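Local coordinates for tail spike protein gp49 (Pseudomonas phage LKA1, PDB 4RU4) that probably cleaves the O-specific polysaccharide of Pseudomonas as a lyase, serving the phage as a tailspike that degrades the host cell envelope during entry, at residues V127-L132 and Y188-G193; Q212-T217 and T237-N242; T551-A556 and A588-L593. One frame throughout, in Å; residues are numbered along the deposited sequence. Where two conformers were deposited one is given.

How the contacts relate
The three contacts follow one another along the chain and sample three parts of the tailspike. Contact 1 joins two loops of the first Ig-like domain, contact 2 pairs adjacent coils of the parallel beta-helix, and contact 3 secures a loop of the second Ig-like domain near the C-terminal end. Contacts 1 and 2 are closest, centres about 41 Å and nearest atoms about 28 Å apart. Contact 3 lies about 79 Å, centre to centre, from contact 2, on the opposite side of the chain's centre. None belongs to the calcium site of Gly-368 and Asp-394; sodium ions lie about 4 Å from the Thr-239 side chain and about 3 Å from that of Arg-553.

Contact 1 (V127-L132 and Y188-G193); sequences VSAGSL and YAAYDG
With chi1 at 63°, Val-127 places CG1 between its backbone N and carbonyl carbon, while Tyr-191 swings its ring anti to its own carbonyl carbon (chi1 -57°); the two side chains then run side by side, pointing the same way. The meeting point is the ring edge, where Val-127 CG1 lies near the plane, 4.0 Å from Tyr-191 CD2. A branched aliphatic residue suits this place because one methyl can meet the ring while the main chain stays extended. The Tyr-191 hydroxyl has its own anchor, a hydrogen bond to Glu-169 OE2, which fixes the far end of the ring.

Behind these side chains the two backbones exchange a matched pair of bonds. Val-127 N donates to Tyr-191 O at 2.9 Å, almost straight at 162°, and Tyr-191 N returns a bond to Val-127 O, also at 2.9 Å. The same Val-127 O receives a strongly bent, and so at best weak, CA-H contact from Ala-190 CA at 3.3 Å.

Beyond this bridge the two segments meet through small residues. Ala-190 CB lies 3.6 Å from Ala-129 N, and the short methyls of both alanines let the backbones come close. Ala-189 O is buried here without a hydrogen-bond partner; what approaches it is Ala-129 CA, at 3.6 Å. Ala-129 and Gly-130 are the central residues of a type II turn from Ser-128 to Ser-131, closed by a long bond from Ser-131 N to Ser-128 O; a beta carbon on Gly-130 would press on the carbonyl O of Ala-129, which calls for glycine. A single antiparallel bridge of the hydrogen-bonded kind, followed directly by a type II turn, is how two surface loops of this Ig-like domain are tied together beside its strands.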
loop_
_atom_site.group_PDB
_atom_site.type_symbol
_atom_site.label_atom_id
_atom_site.label_comp_id
_atom_site.label_asym_id
_atom_site.label_seq_id
_atom_site.Cartn_x
_atom_site.Cartn_y
_atom_site.Cartn_z
ATOM N N VAL B 127 -27.165 -4.174 23.558
ATOM C CA VAL B 127 -25.774 -4.580 23.497
ATOM C C VAL B 127 -24.880 -3.338 23.271
ATOM O O VAL B 127 -25.301 -2.361 22.616
ATOM C CB VAL B 127 -25.576 -5.672 22.407
ATOM C CG1 VAL B 127 -25.924 -5.130 21.001
ATOM C CG2 VAL B 127 -24.161 -6.262 22.451
ATOM N N SER B 128 -23.672 -3.370 23.832
ATOM C CA SER B 128 -22.732 -2.257 23.702
ATOM C C SER B 128 -21.864 -2.373 22.451
ATOM O O SER B 128 -21.661 -3.467 21.919
ATOM C CB SER B 128 -21.835 -2.150 24.941
ATOM O OG SER B 128 -22.594 -1.871 26.107
ATOM N N ALA B 129 -21.342 -1.239 21.992
ATOM C CA ALA B 129 -20.396 -1.255 20.890
ATOM C C ALA B 129 -19.161 -1.994 21.382
ATOM O O ALA B 129 -18.823 -1.913 22.566
ATOM C CB ALA B 129 -20.040 0.189 20.463
ATOM N N GLY B 130 -18.512 -2.753 20.499
ATOM C CA GLY B 130 -17.315 -3.476 20.876
ATOM C C GLY B 130 -17.583 -4.851 21.467
ATOM O O GLY B 130 -16.656 -5.614 21.728
ATOM N N SER B 131 -18.855 -5.171 21.684
ATOM C CA SER B 131 -19.216 -6.468 22.235
ATOM C C SER B 131 -19.042 -7.563 21.192
ATOM O O SER B 131 -19.050 -7.294 19.978
ATOM C CB SER B 131 -20.662 -6.475 22.728
ATOM O OG SER B 131 -20.998 -7.727 23.334
ATOM N N LEU B 132 -18.879 -8.798 21.666
ATOM C CA LEU B 132 -18.870 -9.948 20.772
ATOM C C LEU B 132 -19.852 -10.997 21.260
ATOM O O LEU B 132 -19.711 -12.180 20.949
ATOM C CB LEU B 132 -17.472 -10.555 20.612
ATOM C CG LEU B 132 -16.492 -9.680 19.837
ATOM C CD1 LEU B 132 -15.680 -8.870 20.843
ATOM C CD2 LEU B 132 -15.581 -10.469 18.894
ATOM N N TYR B 188 -19.468 -2.675 15.649
ATOM C CA TYR B 188 -19.111 -1.278 15.398
ATOM C C TYR B 188 -19.955 -0.325 16.249
ATOM O O TYR B 188 -19.514 0.771 16.556
ATOM C CB TYR B 188 -19.348 -0.911 13.940
ATOM C CG TYR B 188 -18.238 -1.373 13.015
ATOM C CD1 TYR B 188 -18.269 -2.642 12.447
ATOM C CD2 TYR B 188 -17.162 -0.530 12.718
ATOM C CE1 TYR B 188 -17.271 -3.079 11.594
ATOM C CE2 TYR B 188 -16.151 -0.951 11.837
ATOM C CZ TYR B 188 -16.219 -2.237 11.298
ATOM O OH TYR B 188 -15.230 -2.690 10.462
ATOM N N ALA B 189 -21.163 -0.734 16.619
ATOM C CA ALA B 189 -22.094 0.172 17.306
ATOM C C ALA B 189 -22.895 -0.526 18.385
ATOM O O ALA B 189 -22.968 -1.766 18.437
ATOM C CB ALA B 189 -23.073 0.856 16.271
ATOM N N ALA B 190 -23.522 0.293 19.223
ATOM C CA ALA B 190 -24.369 -0.170 20.308
ATOM C C ALA B 190 -25.797 -0.180 19.794
ATOM O O ALA B 190 -26.147 0.638 18.928
ATOM C CB ALA B 190 -24.252 0.815 21.498
ATOM N N TYR B 191 -26.623 -1.085 20.322
ATOM C CA TYR B 191 -28.037 -1.194 19.937
ATOM C C TYR B 191 -28.924 -1.363 21.167
ATOM O O TYR B 191 -28.607 -2.167 22.063
ATOM C CB TYR B 191 -28.260 -2.375 18.988
ATOM C CG TYR B 191 -27.392 -2.234 17.765
ATOM C CD1 TYR B 191 -27.736 -1.346 16.755
ATOM C CD2 TYR B 191 -26.191 -2.930 17.666
ATOM C CE1 TYR B 191 -26.923 -1.174 15.653
ATOM C CE2 TYR B 191 -25.350 -2.752 16.573
ATOM C CZ TYR B 191 -25.720 -1.873 15.563
ATOM O OH TYR B 191 -24.881 -1.692 14.473
ATOM N N ASP B 192 -30.019 -0.601 21.186
ATOM C CA ASP B 192 -31.124 -0.755 22.137
ATOM C C ASP B 192 -31.952 -1.930 21.626
ATOM O O ASP B 192 -32.456 -1.889 20.496
ATOM C CB ASP B 192 -31.966 0.525 22.125
ATOM C CG ASP B 192 -33.141 0.495 23.114
ATOM O OD1 ASP B 192 -33.574 -0.597 23.544
ATOM O OD2 ASP B 192 -33.638 1.595 23.449
ATOM N N GLY B 193 -32.081 -2.970 22.451
ATOM C CA GLY B 193 -32.716 -4.201 22.027
ATOM C C GLY B 193 -34.137 -3.958 21.557
ATOM O O GLY B 193 -34.655 -4.688 20.706
#

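Contact 2 (Q212-T217 and T237-N242); sequences QIVGGT and TVTLAN
Two amide groups frame this contact: the Gln-212 amide has the Thr-237 methyl over one face, with CG2 4.0 Å from CD, whereas the Asn-242 amide meets Thr-217 O at its edge, in plane. The Gln-212 chain is extended and lies alongside Thr-237, and its NE2 reaches on to Ala-96 O on the preceding coil.

Between these ends the strands 212-214 and 237-240 run parallel, their axes 4.7 Å apart. Ile-213 bonds at both its polar main-chain atoms, N to Thr-237 O at 2.9 Å and O to Thr-239 N at 3.0 Å. Ile-213 and Val-238 share one face of the sheet, their buried hydrocarbon suiting the interior of the beta-helix; Val-214 and Thr-239 lie side by side on the other. Water 1 joins Thr-239 OG1 to Gly-216 N.

At the turn, Gly-215 N still donates to Thr-239 O, and the bare Gly-215 CA lets Leu-240 CD1 pack at 3.9 Å. Ala-241 N then binds Gly-216 O from above the carbonyl plane. Asn-242 continues the ladder by side chain, ND2 reaching Thr-217 O at 2.8 Å, likewise from above the carbonyl plane, and Asn-263 ND2 bonds Asn-242 O one coil later. No charged side chain of either segment takes part: amide hydrogen bonds, one water bridge and apolar packing join the coils, so cohesion rests mainly on main-chain amides and asks little of side-chain identity at most positions.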
loop_
_atom_site.group_PDB
_atom_site.type_symbol
_atom_site.label_atom_id
_atom_site.label_comp_id
_atom_site.label_asym_id
_atom_site.label_seq_id
_atom_site.Cartn_x
_atom_site.Cartn_y
_atom_site.Cartn_z
ATOM N N GLN B 212 -19.459 -11.516 -20.869
ATOM C CA GLN B 212 -19.672 -10.105 -21.167
ATOM C C GLN B 212 -21.174 -9.817 -21.241
ATOM O O GLN B 212 -21.927 -10.533 -21.908
ATOM C CB GLN B 212 -18.974 -9.707 -22.468
ATOM C CG GLN B 212 -19.351 -8.288 -22.961
ATOM C CD GLN B 212 -18.440 -7.752 -24.060
ATOM O OE1 GLN B 212 -18.407 -6.548 -24.287
ATOM N NE2 GLN B 212 -17.708 -8.640 -24.757
ATOM N N ILE B 213 -21.606 -8.801 -20.512
ATOM C CA ILE B 213 -22.981 -8.322 -20.604
ATOM C C ILE B 213 -22.933 -7.024 -21.402
ATOM O O ILE B 213 -22.240 -6.086 -21.004
ATOM C CB ILE B 213 -23.535 -8.051 -19.200
ATOM C CG1 ILE B 213 -23.798 -9.375 -18.498
ATOM C CG2 ILE B 213 -24.833 -7.185 -19.255
ATOM C CD1 ILE B 213 -24.089 -9.192 -17.040
ATOM N N VAL B 214 -23.619 -6.970 -22.549
ATOM C CA VAL B 214 -23.762 -5.687 -23.243
ATOM C C VAL B 214 -25.175 -5.227 -22.967
ATOM O O VAL B 214 -26.118 -5.623 -23.676
ATOM C CB VAL B 214 -23.512 -5.812 -24.736
ATOM C CG1 VAL B 214 -23.636 -4.432 -25.427
ATOM C CG2 VAL B 214 -22.126 -6.433 -24.973
ATOM N N GLY B 215 -25.319 -4.418 -21.910
ATOM C CA GLY B 215 -26.614 -4.127 -21.318
ATOM C C GLY B 215 -27.535 -3.187 -22.088
ATOM O O GLY B 215 -28.760 -3.343 -22.061
ATOM N N GLY B 216 -26.961 -2.208 -22.770
ATOM C CA GLY B 216 -27.766 -1.239 -23.490
ATOM C C GLY B 216 -28.413 -0.220 -22.558
ATOM O O GLY B 216 -27.953 0.026 -21.430
ATOM N N THR B 217 -29.524 0.342 -23.018
ATOM C CA THR B 217 -30.139 1.478 -22.361
ATOM C C THR B 217 -31.306 1.132 -21.468
ATOM O O THR B 217 -31.749 1.980 -20.701
ATOM C CB THR B 217 -30.675 2.477 -23.401
ATOM O OG1 THR B 217 -31.608 1.794 -24.256
ATOM C CG2 THR B 217 -29.512 3.052 -24.241
ATOM N N THR B 237 -16.976 -8.546 -18.166
ATOM C CA THR B 237 -17.020 -7.271 -18.851
ATOM C C THR B 237 -18.478 -6.808 -18.866
ATOM O O THR B 237 -19.346 -7.558 -19.259
ATOM C CB THR B 237 -16.467 -7.393 -20.284
ATOM O OG1 THR B 237 -15.108 -7.838 -20.217
ATOM C CG2 THR B 237 -16.493 -6.027 -20.988
ATOM N N VAL B 238 -18.760 -5.595 -18.397
ATOM C CA VAL B 238 -20.146 -5.131 -18.400
ATOM C C VAL B 238 -20.209 -3.739 -18.996
ATOM O O VAL B 238 -19.454 -2.862 -18.591
ATOM C CB VAL B 238 -20.720 -5.081 -16.970
ATOM C CG1 VAL B 238 -22.185 -4.618 -17.001
ATOM C CG2 VAL B 238 -20.589 -6.471 -16.267
ATOM N N THR B 239 -21.098 -3.528 -19.955
ATOM C CA THR B 239 -21.372 -2.177 -20.415
ATOM C C THR B 239 -22.861 -1.934 -20.291
ATOM O O THR B 239 -23.664 -2.877 -20.318
ATOM C CB THR B 239 -20.935 -1.933 -21.881
ATOM O OG1 THR B 239 -21.750 -2.716 -22.771
ATOM C CG2 THR B 239 -19.459 -2.270 -22.056
ATOM N N LEU B 240 -23.230 -0.675 -20.139
ATOM C CA LEU B 240 -24.610 -0.333 -19.858
ATOM C C LEU B 240 -24.716 1.150 -20.111
ATOM O O LEU B 240 -23.694 1.844 -20.166
ATOM C CB LEU B 240 -24.950 -0.633 -18.390
ATOM C CG LEU B 240 -26.393 -0.440 -17.911
ATOM C CD1 LEU B 240 -27.285 -1.505 -18.523
ATOM C CD2 LEU B 240 -26.488 -0.452 -16.404
ATOM N N ALA B 241 -25.944 1.628 -20.284
ATOM C CA ALA B 241 -26.201 3.063 -20.364
ATOM C C ALA B 241 -27.418 3.322 -19.499
ATOM O O ALA B 241 -28.479 3.658 -20.004
ATOM C CB ALA B 241 -26.476 3.470 -21.794
ATOM N N ASN B 242 -27.253 3.125 -18.201
ATOM C CA ASN B 242 -28.338 3.265 -17.249
ATOM C C ASN B 242 -27.817 3.495 -15.821
ATOM O O ASN B 242 -26.878 4.286 -15.619
ATOM C CB ASN B 242 -29.294 2.063 -17.334
ATOM C CG ASN B 242 -30.736 2.421 -16.922
ATOM O OD1 ASN B 242 -31.038 2.598 -15.737
ATOM N ND2 ASN B 242 -31.630 2.504 -17.903
HETATM O O HOH W 1 -24.095 -1.395 -23.396
#

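Contact 3 (T551-A556 and A588-L593); sequences TDRSYA and AVTNQL
Thr-551 starts the contact in the second Ig-like domain, where the end of strand 545-551 pairs antiparallel with strand 590-600. Its N donates to Gln-592 O at 2.8 Å, and its O accepts from Gln-592 N at 3.0 Å. The hydroxyl, between the backbone N and carbonyl carbon (chi1 73°), touches Gln-592 CB and donates to Asp-552 OD2, a carboxylate that also forms a salt bridge with Arg-518 and bonds Thr-568 of the third subunit. It also accepts from Asn-594 ND2; threonine suits because a hydroxyl can do both. Asp-552 leaves the strand with positive phi, and its O is linked to Thr-590 OG1 through water 2.

Arg-553 then turns back over the partner strand: it is bent at chi2 and chi3, which folds its guanidinium onto Thr-590. NE bonds Thr-590 O at 2.8 Å, in the carbonyl plane, and NH2 bonds Thr-590 OG1 at 2.9 Å, so two donors fix the group side-on. Asn-591 OD1, bonded to Lys-550, lies against the Arg-553 chain. Val-589 serves the arginine as an apolar floor, its CB 3.7 Å from Arg-553 CZ, over the centre of one guanidinium face. Ala-556 closes the loop, its small CB methyl meeting Val-589 CG2 at 3.7 Å.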
loop_
_atom_site.group_PDB
_atom_site.type_symbol
_atom_site.label_atom_id
_atom_site.label_comp_id
_atom_site.label_asym_id
_atom_site.label_seq_id
_atom_site.Cartn_x
_atom_site.Cartn_y
_atom_site.Cartn_z
ATOM N N THR B 551 25.257 36.289 17.828
ATOM C CA THR B 551 26.462 35.500 17.605
ATOM C C THR B 551 27.591 36.236 16.843
ATOM O O THR B 551 27.402 37.325 16.259
ATOM C CB THR B 551 26.171 34.174 16.860
ATOM O OG1 THR B 551 25.869 34.452 15.490
ATOM C CG2 THR B 551 25.020 33.393 17.527
ATOM N N ASP B 552 28.779 35.645 16.899
ATOM C CA ASP B 552 29.920 36.058 16.082
ATOM C C ASP B 552 30.479 37.450 16.372
ATOM O O ASP B 552 31.118 38.094 15.523
ATOM C CB ASP B 552 29.622 35.813 14.600
ATOM C CG ASP B 552 29.444 34.333 14.311
ATOM O OD1 ASP B 552 30.474 33.632 14.257
ATOM O OD2 ASP B 552 28.286 33.860 14.213
ATOM N N ARG B 553 30.271 37.878 17.608
ATOM C CA ARG B 553 30.895 39.075 18.140
ATOM C C ARG B 553 30.711 38.958 19.656
ATOM O O ARG B 553 29.721 38.376 20.124
ATOM C CB ARG B 553 30.186 40.337 17.618
ATOM C CG ARG B 553 30.821 41.657 18.120
ATOM C CD ARG B 553 32.212 41.850 17.527
ATOM N NE ARG B 553 32.132 41.942 16.070
ATOM C CZ ARG B 553 33.166 42.130 15.256
ATOM N NH1 ARG B 553 34.396 42.268 15.743
ATOM N NH2 ARG B 553 32.963 42.191 13.950
ATOM N N SER B 554 31.660 39.464 20.431
ATOM C CA SER B 554 31.457 39.482 21.870
ATOM C C SER B 554 31.163 40.912 22.320
ATOM O O SER B 554 30.052 41.370 22.142
ATOM C CB SER B 554 32.658 38.870 22.601
ATOM O OG SER B 554 32.794 37.494 22.257
ATOM N N TYR B 555 32.133 41.618 22.904
ATOM C CA TYR B 555 31.906 43.037 23.197
ATOM C C TYR B 555 31.918 43.843 21.899
ATOM O O TYR B 555 32.795 43.660 21.061
ATOM C CB TYR B 555 32.910 43.576 24.246
ATOM C CG TYR B 555 32.643 42.974 25.614
ATOM C CD1 TYR B 555 31.565 43.408 26.388
ATOM C CD2 TYR B 555 33.434 41.944 26.113
ATOM C CE1 TYR B 555 31.302 42.851 27.623
ATOM C CE2 TYR B 555 33.174 41.372 27.339
ATOM C CZ TYR B 555 32.111 41.816 28.085
ATOM O OH TYR B 555 31.860 41.222 29.296
ATOM N N ALA B 556 30.901 44.684 21.708
ATOM C CA ALA B 556 30.956 45.706 20.679
ATOM C C ALA B 556 31.578 46.973 21.288
ATOM O O ALA B 556 30.879 47.956 21.579
ATOM C CB ALA B 556 29.561 45.977 20.117
ATOM N N ALA B 588 31.798 50.571 16.340
ATOM C CA ALA B 588 30.896 50.180 15.255
ATOM C C ALA B 588 31.384 48.876 14.632
ATOM O O ALA B 588 32.334 48.883 13.836
ATOM C CB ALA B 588 30.839 51.291 14.196
ATOM N N VAL B 589 30.746 47.758 14.995
ATOM C CA VAL B 589 31.169 46.423 14.544
ATOM C C VAL B 589 29.983 45.532 14.216
ATOM O O VAL B 589 28.863 45.782 14.658
ATOM C CB VAL B 589 32.039 45.681 15.599
ATOM C CG1 VAL B 589 33.377 46.437 15.844
ATOM C CG2 VAL B 589 31.292 45.523 16.892
ATOM N N THR B 590 30.236 44.469 13.464
ATOM C CA THR B 590 29.164 43.583 13.052
ATOM C C THR B 590 28.766 42.613 14.161
ATOM O O THR B 590 29.564 42.286 15.022
ATOM C CB THR B 590 29.574 42.772 11.830
ATOM O OG1 THR B 590 30.751 42.018 12.149
ATOM C CG2 THR B 590 29.883 43.730 10.667
ATOM N N ASN B 591 27.511 42.186 14.120
ATOM C CA ASN B 591 26.957 41.185 15.013
ATOM C C ASN B 591 25.966 40.394 14.178
ATOM O O ASN B 591 25.339 40.954 13.274
ATOM C CB ASN B 591 26.184 41.837 16.162
ATOM C CG ASN B 591 27.000 42.880 16.907
ATOM O OD1 ASN B 591 27.485 42.634 18.018
ATOM N ND2 ASN B 591 27.150 44.060 16.298
ATOM N N GLN B 592 25.800 39.106 14.470
ATOM C CA GLN B 592 24.785 38.311 13.784
ATOM C C GLN B 592 23.604 38.070 14.723
ATOM O O GLN B 592 23.767 37.418 15.765
ATOM C CB GLN B 592 25.367 36.955 13.335
ATOM C CG GLN B 592 26.504 37.043 12.335
ATOM C CD GLN B 592 26.067 37.622 10.989
ATOM O OE1 GLN B 592 24.897 37.616 10.655
ATOM N NE2 GLN B 592 27.008 38.123 10.229
ATOM N N LEU B 593 22.435 38.601 14.371
ATOM C CA LEU B 593 21.214 38.325 15.112
ATOM C C LEU B 593 20.556 37.055 14.540
ATOM O O LEU B 593 20.061 37.052 13.414
ATOM C CB LEU B 593 20.256 39.534 15.090
ATOM C CG LEU B 593 20.860 40.811 15.708
ATOM C CD1 LEU B 593 19.777 41.898 15.914
ATOM C CD2 LEU B 593 21.565 40.483 17.028
HETATM O O HOH W 2 29.694 39.457 13.137
#